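Local coordinates for protein murein peptide amidase A (PDB 5HXD) that is a zinc-dependent amidase that hydrolyses the gamma-D-glutamyl-diaminopimelate bond of murein tripeptide during peptidoglycan degradation, at residues G172-A176 and Q177-L181; D96-R99 and N100-A103; R64-T67 and P68-R72; Q139-C142 and Q143-H146. All coordinates share one frame; numbering follows the deposited sequence.

How the contacts relate
Along the chain the order is contact 3, contact 2, contact 4 and contact 1. Each is a local contact within one continuous stretch, so none closes a long loop. They run in series and neither nest nor cross. Contact 3 ends helix 53-65 and leads toward strand 74-76. Contact 2 is a loop turn beside the zinc site. Contact 4 lies within helix 136-148, and contact 1 finishes helix 170-178 ahead of strand 183-184. Only contacts 2 and 4 touch: Phe-101 packs on Leu-141 and Cys-142, joining that loop to the helix. Contact 1 lies on the opposite side of the chain's centre from both, with its centre about 26 Å from that of contact 2.

Contact 1 of 4, residues G172-A176 and Q177-L181; sequences GEWLA and QAFEL
The methyl of Ala-178 is a small bump set on the broad indole of Trp-174, one turn earlier. Its CB lies 3.5 Å from the centroid of the six-membered ring of Trp-174 and only 8° off the ring normal. This is a CH-pi contact over one face. The indole reaches that place because CG of Trp-174 is anti to the backbone N (chi1 -177°), which swings the ring forward along the helix. Leu-175 and Phe-179 lie side by side, pointing the same way. The CD2 branch of Leu-175 meets CE2 of Phe-179 at 3.8 Å. Together they fit into the groove between helix and sheet, Leu-175 against Leu-230 and Ile-163, Phe-179 against Ala-226 and Phe-211. Backbone bonds keep these turns in step, and that from Ala-178 N to Trp-174 O is nearly straight (171°). The helix then ends in a Schellman motif, within the beta-alpha-beta unit of strand 162-164, helix 170-178 and strand 183-184. Glu-180 takes positive phi. Leu-181 N bonds back to Ala-176 O at 3.0 Å, in the carbonyl plane, and Glu-180 N bonds to Gln-177 O at 3.3 Å. The reversal sends the exposed Glu-180 outward and buries Leu-181 against Ile-163. Trp-174 meets Trp-233 edge-to-face and also packs on Leu-230.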
ATOM      1  N   GLY A 172      -9.981  16.333  18.241  1.00 56.50           N
ATOM      2  CA  GLY A 172      -9.807  15.015  18.816  1.00 59.30           C
ATOM      3  C   GLY A 172     -11.123  14.343  19.154  1.00 61.38           C
ATOM      4  O   GLY A 172     -11.276  13.129  18.962  1.00 61.46           O
ATOM      5  N   GLU A 173     -12.072  15.128  19.661  1.00 60.68           N
ATOM      6  CA  GLU A 173     -13.396  14.607  19.996  1.00 60.97           C
ATOM      7  C   GLU A 173     -14.279  14.538  18.751  1.00 57.18           C
ATOM      8  O   GLU A 173     -15.153  13.680  18.655  1.00 56.72           O
ATOM      9  CB  GLU A 173     -14.045  15.453  21.101  1.00 58.60           C
ATOM     10  CG  GLU A 173     -13.260  15.365  22.408  1.00 63.26           C
ATOM     11  CD  GLU A 173     -13.876  16.106  23.573  1.00 74.37           C
ATOM     12  OE1 GLU A 173     -13.869  17.364  23.576  1.00 66.72           O
ATOM     13  OE2 GLU A 173     -14.340  15.412  24.503  1.00 80.70           O
ATOM     14  N   TRP A 174     -14.041  15.425  17.792  1.00 55.02           N
ATOM     15  CA  TRP A 174     -14.685  15.294  16.499  1.00 50.07           C
ATOM     16  C   TRP A 174     -14.271  13.985  15.851  1.00 57.32           C
ATOM     17  O   TRP A 174     -15.118  13.217  15.387  1.00 57.74           O
ATOM     18  CB  TRP A 174     -14.334  16.453  15.571  1.00 51.81           C
ATOM     19  CG  TRP A 174     -15.062  16.329  14.275  1.00 53.56           C
ATOM     20  CD1 TRP A 174     -16.305  16.800  13.994  1.00 54.48           C
ATOM     21  CD2 TRP A 174     -14.608  15.659  13.089  1.00 56.66           C
ATOM     22  NE1 TRP A 174     -16.658  16.474  12.707  1.00 57.41           N
ATOM     23  CE2 TRP A 174     -15.633  15.772  12.129  1.00 56.46           C
ATOM     24  CE3 TRP A 174     -13.439  14.973  12.745  1.00 56.98           C
ATOM     25  CZ2 TRP A 174     -15.524  15.226  10.844  1.00 59.53           C
ATOM     26  CZ3 TRP A 174     -13.332  14.427  11.464  1.00 55.60           C
ATOM     27  CH2 TRP A 174     -14.367  14.561  10.532  1.00 54.62           C
ATOM     28  N   LEU A 175     -12.963  13.740  15.814  1.00 56.70           N
ATOM     29  CA  LEU A 175     -12.415  12.551  15.163  1.00 53.98           C
ATOM     30  C   LEU A 175     -12.972  11.298  15.808  1.00 54.56           C
ATOM     31  O   LEU A 175     -13.333  10.340  15.119  1.00 53.13           O
ATOM     32  CB  LEU A 175     -10.878  12.549  15.234  1.00 54.63           C
ATOM     33  CG  LEU A 175     -10.128  13.524  14.315  1.00 49.96           C
ATOM     34  CD1 LEU A 175      -8.680  13.687  14.737  1.00 46.14           C
ATOM     35  CD2 LEU A 175     -10.222  13.087  12.861  1.00 51.19           C
ATOM     36  N   ALA A 176     -13.050  11.313  17.137  1.00 54.61           N
ATOM     37  CA  ALA A 176     -13.507  10.144  17.879  1.00 53.69           C
ATOM     38  C   ALA A 176     -14.929   9.808  17.493  1.00 58.58           C
ATOM     39  O   ALA A 176     -15.270   8.644  17.262  1.00 59.38           O
ATOM     40  CB  ALA A 176     -13.402  10.374  19.371  1.00 51.41           C
ATOM     41  N   GLN A 177     -15.749  10.847  17.387  1.00 57.88           N
ATOM     42  CA  GLN A 177     -17.157  10.677  17.079  1.00 61.02           C
ATOM     43  C   GLN A 177     -17.359  10.336  15.603  1.00 58.38           C
ATOM     44  O   GLN A 177     -18.041   9.364  15.279  1.00 59.14           O
ATOM     45  CB  GLN A 177     -17.935  11.940  17.464  1.00 64.82           C
ATOM     46  CG  GLN A 177     -19.018  11.694  18.520  1.00 73.68           C
ATOM     47  CD  GLN A 177     -19.370  12.941  19.333  1.00 84.52           C
ATOM     48  OE1 GLN A 177     -18.786  14.010  19.146  1.00 81.96           O
ATOM     49  NE2 GLN A 177     -20.334  12.800  20.245  1.00 85.67           N
ATOM     50  N   ALA A 178     -16.744  11.123  14.722  1.00 58.00           N
ATOM     51  CA  ALA A 178     -16.856  10.926  13.270  1.00 51.80           C
ATOM     52  C   ALA A 178     -16.367   9.569  12.775  1.00 59.67           C
ATOM     53  O   ALA A 178     -16.898   9.051  11.792  1.00 68.19           O
ATOM     54  CB  ALA A 178     -16.107  12.026  12.533  1.00 51.88           C
ATOM     55  N   PHE A 179     -15.359   8.984  13.420  1.00 56.21           N
ATOM     56  CA  PHE A 179     -14.821   7.696  12.935  1.00 60.70           C
ATOM     57  C   PHE A 179     -15.248   6.511  13.814  1.00 60.52           C
ATOM     58  O   PHE A 179     -14.846   5.370  13.571  1.00 54.68           O
ATOM     59  CB  PHE A 179     -13.282   7.730  12.855  1.00 57.34           C
ATOM     60  CG  PHE A 179     -12.731   8.461  11.651  1.00 54.83           C
ATOM     61  CD1 PHE A 179     -12.536   7.803  10.451  1.00 56.14           C
ATOM     62  CD2 PHE A 179     -12.374   9.800  11.733  1.00 56.53           C
ATOM     63  CE1 PHE A 179     -12.015   8.469   9.347  1.00 53.76           C
ATOM     64  CE2 PHE A 179     -11.855  10.468  10.638  1.00 52.72           C
ATOM     65  CZ  PHE A 179     -11.677   9.801   9.444  1.00 51.74           C
ATOM     66  N   GLU A 180     -16.051   6.809  14.834  1.00 62.53           N
ATOM     67  CA  GLU A 180     -16.487   5.854  15.863  1.00 63.24           C
ATOM     68  C   GLU A 180     -15.344   5.081  16.515  1.00 57.53           C
ATOM     69  O   GLU A 180     -15.407   3.865  16.718  1.00 54.40           O
ATOM     70  CB  GLU A 180     -17.530   4.896  15.297  1.00 57.80           C
ATOM     71  CG  GLU A 180     -18.916   5.409  15.600  1.00 64.54           C
ATOM     72  CD  GLU A 180     -19.994   4.486  15.154  1.00 68.30           C
ATOM     73  OE1 GLU A 180     -20.035   3.330  15.635  1.00 77.68           O
ATOM     74  OE2 GLU A 180     -20.807   4.939  14.323  1.00 77.60           O
ATOM     75  N   LEU A 181     -14.327   5.838  16.901  1.00 55.56           N
ATOM     76  CA  LEU A 181     -13.177   5.307  17.593  1.00 54.64           C
ATOM     77  C   LEU A 181     -13.036   6.005  18.922  1.00 55.38           C
ATOM     78  O   LEU A 181     -13.241   7.214  19.012  1.00 53.07           O
ATOM     79  CB  LEU A 181     -11.908   5.501  16.764  1.00 51.73           C
ATOM     80  CG  LEU A 181     -11.842   4.666  15.503  1.00 53.37           C
ATOM     81  CD1 LEU A 181     -10.552   4.974  14.775  1.00 56.45           C
ATOM     82  CD2 LEU A 181     -11.929   3.198  15.887  1.00 46.66           C
TER

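Contact 2 of 4, residues D96-R99 and N100-A103; sequences DLNR and NFPA
Leu-97 O is met by Asn-100 N and lies close beside the ring of Phe-101. The bond from Asn-100 N is 3.2 Å long and comes from above the carbonyl plane of Leu-97, 79° out of it. Phe-101 CD2 and CE2 each lie 3.1 Å from Leu-97 O, which approaches the ring obliquely, while CA of Asn-98 stands at the ring edge, 4.4 Å from Phe-101 CD2. This is the tight part, and its residues are largely buried. The turn is braced from within. Asp-96 OD1 accepts from Asn-98 N at 3.1 Å, an Asx turn, and Asp-96 O accepts from Arg-99 N. Arg-99 folds back through its bent chain (chi2 -66°), which brings NH1 to Asn-98 O at 2.6 Å, with that oxygen near the guanidinium plane. Asp-96 OD1 also bonds to NE2 of the predicted zinc ligand His-49, which it probably orients as the equivalent aspartate does in M14 carboxypeptidases, while OD2 makes a salt bridge with Arg-89. The looser side is at the partly exposed Asn-98, whose OD1 bonds to Phe-195 N and which has a cacodylate ion nearby, probably from the crystallisation liquor. Asn-100 anchors the loop to Thr-128 O and Glu-135 N, Leu-97 packs on the start of helix 136-148, Phe-101 and Ala-103 reach helix 195-201, and Arg-99 touches strand 110-114.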
ATOM      1  N   ASP A  96      12.582   2.401  11.093  1.00 40.20           N
ATOM      2  CA  ASP A  96      11.217   2.760  11.472  1.00 39.53           C
ATOM      3  C   ASP A  96      11.128   4.300  11.449  1.00 41.08           C
ATOM      4  O   ASP A  96      11.654   4.964  12.339  1.00 45.16           O
ATOM      5  CB  ASP A  96      10.863   2.191  12.859  1.00 38.38           C
ATOM      6  CG  ASP A  96       9.360   2.306  13.207  1.00 45.96           C
ATOM      7  OD1 ASP A  96       8.643   3.207  12.683  1.00 39.51           O
ATOM      8  OD2 ASP A  96       8.903   1.487  14.044  1.00 45.02           O
ATOM      9  N   LEU A  97      10.494   4.863  10.421  1.00 35.95           N
ATOM     10  CA  LEU A  97      10.459   6.315  10.245  1.00 40.01           C
ATOM     11  C   LEU A  97       9.820   7.016  11.451  1.00 39.57           C
ATOM     12  O   LEU A  97      10.092   8.187  11.712  1.00 40.24           O
ATOM     13  CB  LEU A  97       9.707   6.703   8.956  1.00 36.37           C
ATOM     14  CG  LEU A  97      10.398   6.436   7.610  1.00 37.85           C
ATOM     15  CD1 LEU A  97       9.468   6.725   6.448  1.00 36.19           C
ATOM     16  CD2 LEU A  97      11.678   7.215   7.478  1.00 34.44           C
ATOM     17  N   ASN A  98       8.981   6.295  12.182  1.00 37.45           N
ATOM     18  CA  ASN A  98       8.337   6.850  13.358  1.00 38.67           C
ATOM     19  C   ASN A  98       9.175   6.599  14.602  1.00 42.52           C
ATOM     20  O   ASN A  98       8.658   6.613  15.718  1.00 44.22           O
ATOM     21  CB  ASN A  98       6.936   6.268  13.539  1.00 38.20           C
ATOM     22  CG  ASN A  98       5.999   7.202  14.296  1.00 38.32           C
ATOM     23  OD1 ASN A  98       5.930   8.406  14.026  1.00 39.43           O
ATOM     24  ND2 ASN A  98       5.256   6.640  15.231  1.00 39.31           N
ATOM     25  N   ARG A  99      10.464   6.345  14.397  1.00 38.32           N
ATOM     26  CA  ARG A  99      11.442   6.413  15.481  1.00 39.03           C
ATOM     27  C   ARG A  99      12.605   7.247  14.992  1.00 39.51           C
ATOM     28  O   ARG A  99      13.604   7.398  15.696  1.00 45.17           O
ATOM     29  CB  ARG A  99      11.938   5.025  15.926  1.00 39.39           C
ATOM     30  CG  ARG A  99      10.865   4.069  16.409  1.00 38.78           C
ATOM     31  CD  ARG A  99      10.219   4.551  17.685  1.00 35.95           C
ATOM     32  NE  ARG A  99       9.183   3.640  18.136  1.00 38.08           N
ATOM     33  CZ  ARG A  99       7.945   3.601  17.649  1.00 42.05           C
ATOM     34  NH1 ARG A  99       7.573   4.430  16.676  1.00 39.66           N
ATOM     35  NH2 ARG A  99       7.080   2.712  18.125  1.00 42.52           N
ATOM     36  N   ASN A 100      12.460   7.796  13.786  1.00 36.20           N
ATOM     37  CA  ASN A 100      13.526   8.543  13.110  1.00 39.12           C
ATOM     38  C   ASN A 100      13.440  10.099  13.170  1.00 43.68           C
ATOM     39  O   ASN A 100      14.284  10.789  12.600  1.00 43.87           O
ATOM     40  CB  ASN A 100      13.577   8.095  11.641  1.00 37.25           C
ATOM     41  CG  ASN A 100      14.916   8.396  10.972  1.00 44.94           C
ATOM     42  OD1 ASN A 100      14.966   9.050   9.922  1.00 43.59           O
ATOM     43  ND2 ASN A 100      16.007   7.922  11.577  1.00 43.99           N
ATOM     44  N   PHE A 101      12.446  10.665  13.848  1.00 38.88           N
ATOM     45  CA  PHE A 101      12.302  12.117  13.831  1.00 38.40           C
ATOM     46  C   PHE A 101      13.217  12.783  14.858  1.00 42.67           C
ATOM     47  O   PHE A 101      13.319  12.328  16.003  1.00 38.39           O
ATOM     48  CB  PHE A 101      10.838  12.517  14.057  1.00 38.89           C
ATOM     49  CG  PHE A 101       9.964  12.301  12.856  1.00 37.37           C
ATOM     50  CD1 PHE A 101       9.698  13.345  11.980  1.00 37.67           C
ATOM     51  CD2 PHE A 101       9.426  11.053  12.587  1.00 37.41           C
ATOM     52  CE1 PHE A 101       8.901  13.162  10.851  1.00 35.38           C
ATOM     53  CE2 PHE A 101       8.625  10.856  11.461  1.00 39.94           C
ATOM     54  CZ  PHE A 101       8.363  11.926  10.588  1.00 38.51           C
ATOM     55  N   PRO A 102      13.885  13.881  14.449  1.00 44.60           N
ATOM     56  CA  PRO A 102      14.875  14.592  15.270  1.00 41.04           C
ATOM     57  C   PRO A 102      14.300  15.255  16.534  1.00 42.50           C
ATOM     58  O   PRO A 102      14.831  16.268  16.982  1.00 45.09           O
ATOM     59  CB  PRO A 102      15.423  15.648  14.311  1.00 42.93           C
ATOM     60  CG  PRO A 102      14.327  15.859  13.323  1.00 45.51           C
ATOM     61  CD  PRO A 102      13.728  14.505  13.122  1.00 38.92           C
ATOM     62  N   ALA A 103      13.247  14.675  17.100  1.00 38.23           N
ATOM     63  CA  ALA A 103      12.772  15.022  18.435  1.00 42.63           C
ATOM     64  C   ALA A 103      13.889  14.924  19.476  1.00 44.73           C
ATOM     65  O   ALA A 103      14.921  14.289  19.234  1.00 46.18           O
ATOM     66  CB  ALA A 103      11.618  14.122  18.826  1.00 40.17           C
TER

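Contact 3 of 4, residues R64-T67 and P68-R72; sequences RTLT and PSLRR
The flat group at the centre is the peptide joining Thr-67 to Pro-68. Leu-70 N and the CG2 methyl of Thr-67 lie over one face. Leu-66 O lies over the opposite face, 3.4 Å from Pro-68 N, a contact and not a bond, since that nitrogen has no hydrogen to share. CD of Pro-68 stands at the edge away from Thr-67 O. Leu-70 N reaches Thr-67 O from above the plane of that carbonyl, 36° out of it, in a bond of 3.1 Å. The CG2 methyl of Thr-67 comes to 3.5 Å from Pro-68 CD. The methyl is placed there by chi1 of -48°, which also puts OG1 beside the backbone N. That hydroxyl bonds to Thr-2 O. The turn is a short 3-10 segment, 68-70, continued by the bond from Arg-71 N to Pro-68 O. It follows helix 53-65 and leads to strand 74-76, within the beta-alpha-beta crossover that starts at strand 43-45. Leu-70 points back over Leu-66, and their CD1 methyls meet at 3.7 Å as the two side chains cross obliquely. Leu-70 is exposed, whereas Leu-66 is buried and also packs on Leu-231. Beyond the turn, Arg-71 NH1 bonds to Phe-32 O.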
ATOM      1  N   ARG A  64     -10.124  12.314  -3.588  1.00 59.18           N
ATOM      2  CA  ARG A  64     -10.627  12.162  -4.961  1.00 59.84           C
ATOM      3  C   ARG A  64     -12.158  12.275  -5.029  1.00 62.30           C
ATOM      4  O   ARG A  64     -12.733  12.291  -6.121  1.00 62.62           O
ATOM      5  CB  ARG A  64     -10.171  10.806  -5.561  1.00 53.80           C
ATOM      6  CG  ARG A  64      -8.715  10.779  -6.062  1.00 51.13           C
ATOM      7  CD  ARG A  64      -8.286   9.440  -6.687  1.00 58.43           C
ATOM      8  NE  ARG A  64      -8.173   8.367  -5.693  1.00 63.10           N
ATOM      9  CZ  ARG A  64      -8.955   7.290  -5.643  1.00 52.03           C
ATOM     10  NH1 ARG A  64      -9.909   7.120  -6.543  1.00 52.55           N
ATOM     11  NH2 ARG A  64      -8.782   6.386  -4.684  1.00 48.07           N
ATOM     12  N   THR A  65     -12.807  12.349  -3.864  1.00 61.19           N
ATOM     13  CA  THR A  65     -14.272  12.386  -3.764  1.00 61.28           C
ATOM     14  C   THR A  65     -14.809  13.781  -3.481  1.00 63.50           C
ATOM     15  O   THR A  65     -15.533  14.349  -4.297  1.00 66.45           O
ATOM     16  CB  THR A  65     -14.781  11.453  -2.655  1.00 64.63           C
ATOM     17  OG1 THR A  65     -14.562  10.094  -3.047  1.00 68.36           O
ATOM     18  CG2 THR A  65     -16.268  11.668  -2.396  1.00 62.80           C
ATOM     19  N   LEU A  66     -14.460  14.311  -2.307  1.00 67.43           N
ATOM     20  CA  LEU A  66     -14.847  15.652  -1.878  1.00 56.37           C
ATOM     21  C   LEU A  66     -14.593  16.671  -2.989  1.00 58.01           C
ATOM     22  O   LEU A  66     -13.619  16.555  -3.733  1.00 57.83           O
ATOM     23  CB  LEU A  66     -14.091  16.040  -0.599  1.00 52.27           C
ATOM     24  CG  LEU A  66     -14.355  17.465  -0.067  1.00 59.73           C
ATOM     25  CD1 LEU A  66     -15.845  17.689   0.223  1.00 51.32           C
ATOM     26  CD2 LEU A  66     -13.481  17.800   1.152  1.00 45.02           C
ATOM     27  N   THR A  67     -15.490  17.645  -3.128  1.00 57.87           N
ATOM     28  CA  THR A  67     -15.351  18.632  -4.188  1.00 56.20           C
ATOM     29  C   THR A  67     -14.192  19.538  -3.812  1.00 54.83           C
ATOM     30  O   THR A  67     -14.124  20.000  -2.678  1.00 50.08           O
ATOM     31  CB  THR A  67     -16.641  19.428  -4.392  1.00 55.68           C
ATOM     32  OG1 THR A  67     -17.746  18.515  -4.463  1.00 54.81           O
ATOM     33  CG2 THR A  67     -16.572  20.250  -5.681  1.00 50.39           C
ATOM     34  N   PRO A  68     -13.249  19.745  -4.750  1.00 57.89           N
ATOM     35  CA  PRO A  68     -11.957  20.388  -4.470  1.00 59.00           C
ATOM     36  C   PRO A  68     -12.055  21.738  -3.760  1.00 57.79           C
ATOM     37  O   PRO A  68     -11.306  21.945  -2.795  1.00 61.25           O
ATOM     38  CB  PRO A  68     -11.340  20.547  -5.863  1.00 52.33           C
ATOM     39  CG  PRO A  68     -11.873  19.427  -6.614  1.00 53.56           C
ATOM     40  CD  PRO A  68     -13.275  19.171  -6.105  1.00 57.12           C
ATOM     41  N   SER A  69     -12.951  22.618  -4.211  1.00 62.19           N
ATOM     42  CA  SER A  69     -13.108  23.967  -3.629  1.00 57.58           C
ATOM     43  C   SER A  69     -13.210  23.957  -2.105  1.00 53.39           C
ATOM     44  O   SER A  69     -12.715  24.870  -1.444  1.00 61.38           O
ATOM     45  CB  SER A  69     -14.353  24.664  -4.201  1.00 56.65           C
ATOM     46  OG  SER A  69     -14.575  24.341  -5.565  1.00 60.40           O
ATOM     47  N   LEU A  70     -13.855  22.921  -1.566  1.00 48.53           N
ATOM     48  CA  LEU A  70     -14.167  22.805  -0.140  1.00 51.70           C
ATOM     49  C   LEU A  70     -13.021  22.290   0.759  1.00 55.91           C
ATOM     50  O   LEU A  70     -13.211  22.148   1.971  1.00 59.20           O
ATOM     51  CB  LEU A  70     -15.380  21.880   0.051  1.00 51.62           C
ATOM     52  CG  LEU A  70     -16.666  22.087  -0.761  1.00 53.85           C
ATOM     53  CD1 LEU A  70     -17.559  20.832  -0.719  1.00 46.26           C
ATOM     54  CD2 LEU A  70     -17.428  23.315  -0.262  1.00 42.67           C
ATOM     55  N   ARG A  71     -11.847  21.997   0.197  1.00 50.91           N
ATOM     56  CA  ARG A  71     -10.770  21.439   1.026  1.00 56.14           C
ATOM     57  C   ARG A  71     -10.070  22.532   1.824  1.00 53.97           C
ATOM     58  O   ARG A  71      -9.581  23.521   1.268  1.00 57.01           O
ATOM     59  CB  ARG A  71      -9.744  20.657   0.177  1.00 56.96           C
ATOM     60  CG  ARG A  71      -8.780  19.776   1.009  1.00 52.83           C
ATOM     61  CD  ARG A  71      -8.204  18.565   0.219  1.00 49.38           C
ATOM     62  NE  ARG A  71      -7.398  18.967  -0.931  1.00 42.21           N
ATOM     63  CZ  ARG A  71      -6.124  19.329  -0.853  1.00 43.62           C
ATOM     64  NH1 ARG A  71      -5.515  19.331   0.319  1.00 47.77           N
ATOM     65  NH2 ARG A  71      -5.457  19.691  -1.937  1.00 44.76           N
ATOM     66  N   ARG A  72     -10.017  22.348   3.135  1.00 48.95           N
ATOM     67  CA  ARG A  72      -9.397  23.340   3.997  1.00 50.38           C
ATOM     68  C   ARG A  72      -7.938  23.019   4.365  1.00 56.34           C
ATOM     69  O   ARG A  72      -7.165  23.922   4.721  1.00 53.01           O
ATOM     70  CB  ARG A  72     -10.232  23.501   5.270  1.00 59.68           C
ATOM     71  CG  ARG A  72     -11.731  23.653   5.016  1.00 63.38           C
ATOM     72  CD  ARG A  72     -12.482  23.973   6.297  1.00 63.61           C
ATOM     73  NE  ARG A  72     -13.013  25.336   6.295  1.00 70.82           N
ATOM     74  CZ  ARG A  72     -14.288  25.651   6.085  1.00 68.61           C
ATOM     75  NH1 ARG A  72     -15.192  24.701   5.857  1.00 63.10           N
ATOM     76  NH2 ARG A  72     -14.658  26.923   6.104  1.00 75.25           N
TER

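Contact 4 of 4, residues Q139-C142 and Q143-H146; sequences QALC and QLIH
Cys-142 O is gripped twice by His-146. The imidazole ND1 of His-146 donates to it at 2.9 Å with an angle of 142°, and the backbone N of His-146 adds a weak bond of 3.3 Å, which the same N shares with a weak bond to Gln-143 O. All this lies inside the alpha-helix 136-148, and the ring turns back to reach an oxygen one turn earlier. ND1 comes from above the carbonyl plane of Cys-142, and the oxygen is tilted 25° from the ring plane. The regular helical bonds run on beside it, with Gln-143 N to Gln-139 O, Leu-144 N to Ala-140 O and Ile-145 N to Leu-141 O. On the buried flank, Leu-141 meets two neighbours with different atoms. Its chi1 of -172° carries CG forward along the helix, so that CD1 touches Leu-144 CD2 at 3.8 Å. Ile-145 and Leu-144 then face different parts of the fold. Leu-144 packs on Tyr-20 and Trp-31 of the small sheet of strands 18-22 and 28-31, while Ile-145 packs on Phe-195 and Trp-198 of helix 195-201. Gln-143 and His-146 lie on the exposed side. CD1 of Ile-145 rests 4.0 Å from CG of Leu-141.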
ATOM      1  N   GLN A 139      13.427  13.840   6.712  1.00 42.70           N
ATOM      2  CA  GLN A 139      13.875  15.195   6.479  1.00 42.93           C
ATOM      3  C   GLN A 139      12.895  15.952   5.614  1.00 40.27           C
ATOM      4  O   GLN A 139      12.541  17.082   5.932  1.00 41.81           O
ATOM      5  CB  GLN A 139      15.270  15.189   5.856  1.00 38.19           C
ATOM      6  CG  GLN A 139      16.340  14.876   6.898  1.00 46.65           C
ATOM      7  CD  GLN A 139      17.616  14.294   6.312  1.00 56.42           C
ATOM      8  OE1 GLN A 139      17.897  14.447   5.120  1.00 62.79           O
ATOM      9  NE2 GLN A 139      18.402  13.623   7.155  1.00 55.24           N
ATOM     10  N   ALA A 140      12.443  15.318   4.540  1.00 38.38           N
ATOM     11  CA  ALA A 140      11.559  15.974   3.597  1.00 36.64           C
ATOM     12  C   ALA A 140      10.267  16.418   4.264  1.00 40.15           C
ATOM     13  O   ALA A 140       9.816  17.546   4.059  1.00 39.28           O
ATOM     14  CB  ALA A 140      11.268  15.079   2.446  1.00 37.40           C
ATOM     15  N   LEU A 141       9.673  15.541   5.062  1.00 40.55           N
ATOM     16  CA  LEU A 141       8.452  15.916   5.758  1.00 40.67           C
ATOM     17  C   LEU A 141       8.716  17.023   6.777  1.00 39.72           C
ATOM     18  O   LEU A 141       7.897  17.905   6.932  1.00 43.72           O
ATOM     19  CB  LEU A 141       7.817  14.714   6.461  1.00 36.95           C
ATOM     20  CG  LEU A 141       6.428  15.016   7.045  1.00 34.12           C
ATOM     21  CD1 LEU A 141       5.405  15.172   5.936  1.00 37.33           C
ATOM     22  CD2 LEU A 141       5.977  13.973   8.049  1.00 36.42           C
ATOM     23  N   CYS A 142       9.847  16.963   7.476  1.00 41.46           N
ATOM     24  CA  CYS A 142      10.201  17.964   8.477  1.00 39.38           C
ATOM     25  C   CYS A 142      10.339  19.363   7.891  1.00 45.11           C
ATOM     26  O   CYS A 142       9.975  20.357   8.543  1.00 44.38           O
ATOM     27  CB  CYS A 142      11.503  17.590   9.179  1.00 38.89           C
ATOM     28  SG  CYS A 142      11.299  16.365  10.459  1.00 45.39           S
ATOM     29  N   GLN A 143      10.869  19.441   6.670  1.00 40.02           N
ATOM     30  CA  GLN A 143      11.045  20.721   6.004  1.00 44.43           C
ATOM     31  C   GLN A 143       9.736  21.254   5.419  1.00 46.95           C
ATOM     32  O   GLN A 143       9.474  22.469   5.460  1.00 47.64           O
ATOM     33  CB  GLN A 143      12.119  20.621   4.922  1.00 40.58           C
ATOM     34  CG  GLN A 143      13.537  20.685   5.485  1.00 48.50           C
ATOM     35  CD  GLN A 143      13.699  21.755   6.587  1.00 66.44           C
ATOM     36  OE1 GLN A 143      13.256  22.909   6.435  1.00 69.05           O
ATOM     37  NE2 GLN A 143      14.326  21.366   7.707  1.00 59.69           N
ATOM     38  N   LEU A 144       8.926  20.345   4.882  1.00 42.60           N
ATOM     39  CA  LEU A 144       7.569  20.656   4.451  1.00 42.66           C
ATOM     40  C   LEU A 144       6.805  21.364   5.574  1.00 45.24           C
ATOM     41  O   LEU A 144       6.251  22.443   5.370  1.00 47.83           O
ATOM     42  CB  LEU A 144       6.833  19.374   4.029  1.00 40.69           C
ATOM     43  CG  LEU A 144       5.386  19.461   3.533  1.00 41.15           C
ATOM     44  CD1 LEU A 144       5.322  19.952   2.098  1.00 46.78           C
ATOM     45  CD2 LEU A 144       4.691  18.123   3.670  1.00 38.80           C
ATOM     46  N   ILE A 145       6.804  20.768   6.763  1.00 40.51           N
ATOM     47  CA  ILE A 145       6.031  21.303   7.881  1.00 48.52           C
ATOM     48  C   ILE A 145       6.610  22.640   8.403  1.00 44.77           C
ATOM     49  O   ILE A 145       5.894  23.422   9.021  1.00 45.01           O
ATOM     50  CB  ILE A 145       5.916  20.239   9.023  1.00 45.85           C
ATOM     51  CG1 ILE A 145       5.297  18.962   8.457  1.00 43.48           C
ATOM     52  CG2 ILE A 145       5.048  20.731  10.177  1.00 37.66           C
ATOM     53  CD1 ILE A 145       5.088  17.848   9.466  1.00 42.69           C
ATOM     54  N   HIS A 146       7.886  22.915   8.125  1.00 46.97           N
ATOM     55  CA  HIS A 146       8.475  24.227   8.430  1.00 45.18           C
ATOM     56  C   HIS A 146       8.047  25.259   7.400  1.00 47.24           C
ATOM     57  O   HIS A 146       7.627  26.358   7.756  1.00 58.19           O
ATOM     58  CB  HIS A 146      10.002  24.160   8.484  1.00 47.67           C
ATOM     59  CG  HIS A 146      10.550  23.808   9.837  1.00 51.59           C
ATOM     60  ND1 HIS A 146      11.065  22.570  10.127  1.00 53.99           N
ATOM     61  CD2 HIS A 146      10.654  24.546  10.969  1.00 53.91           C
ATOM     62  CE1 HIS A 146      11.472  22.551  11.393  1.00 51.29           C
ATOM     63  NE2 HIS A 146      11.232  23.732  11.918  1.00 50.67           N
TER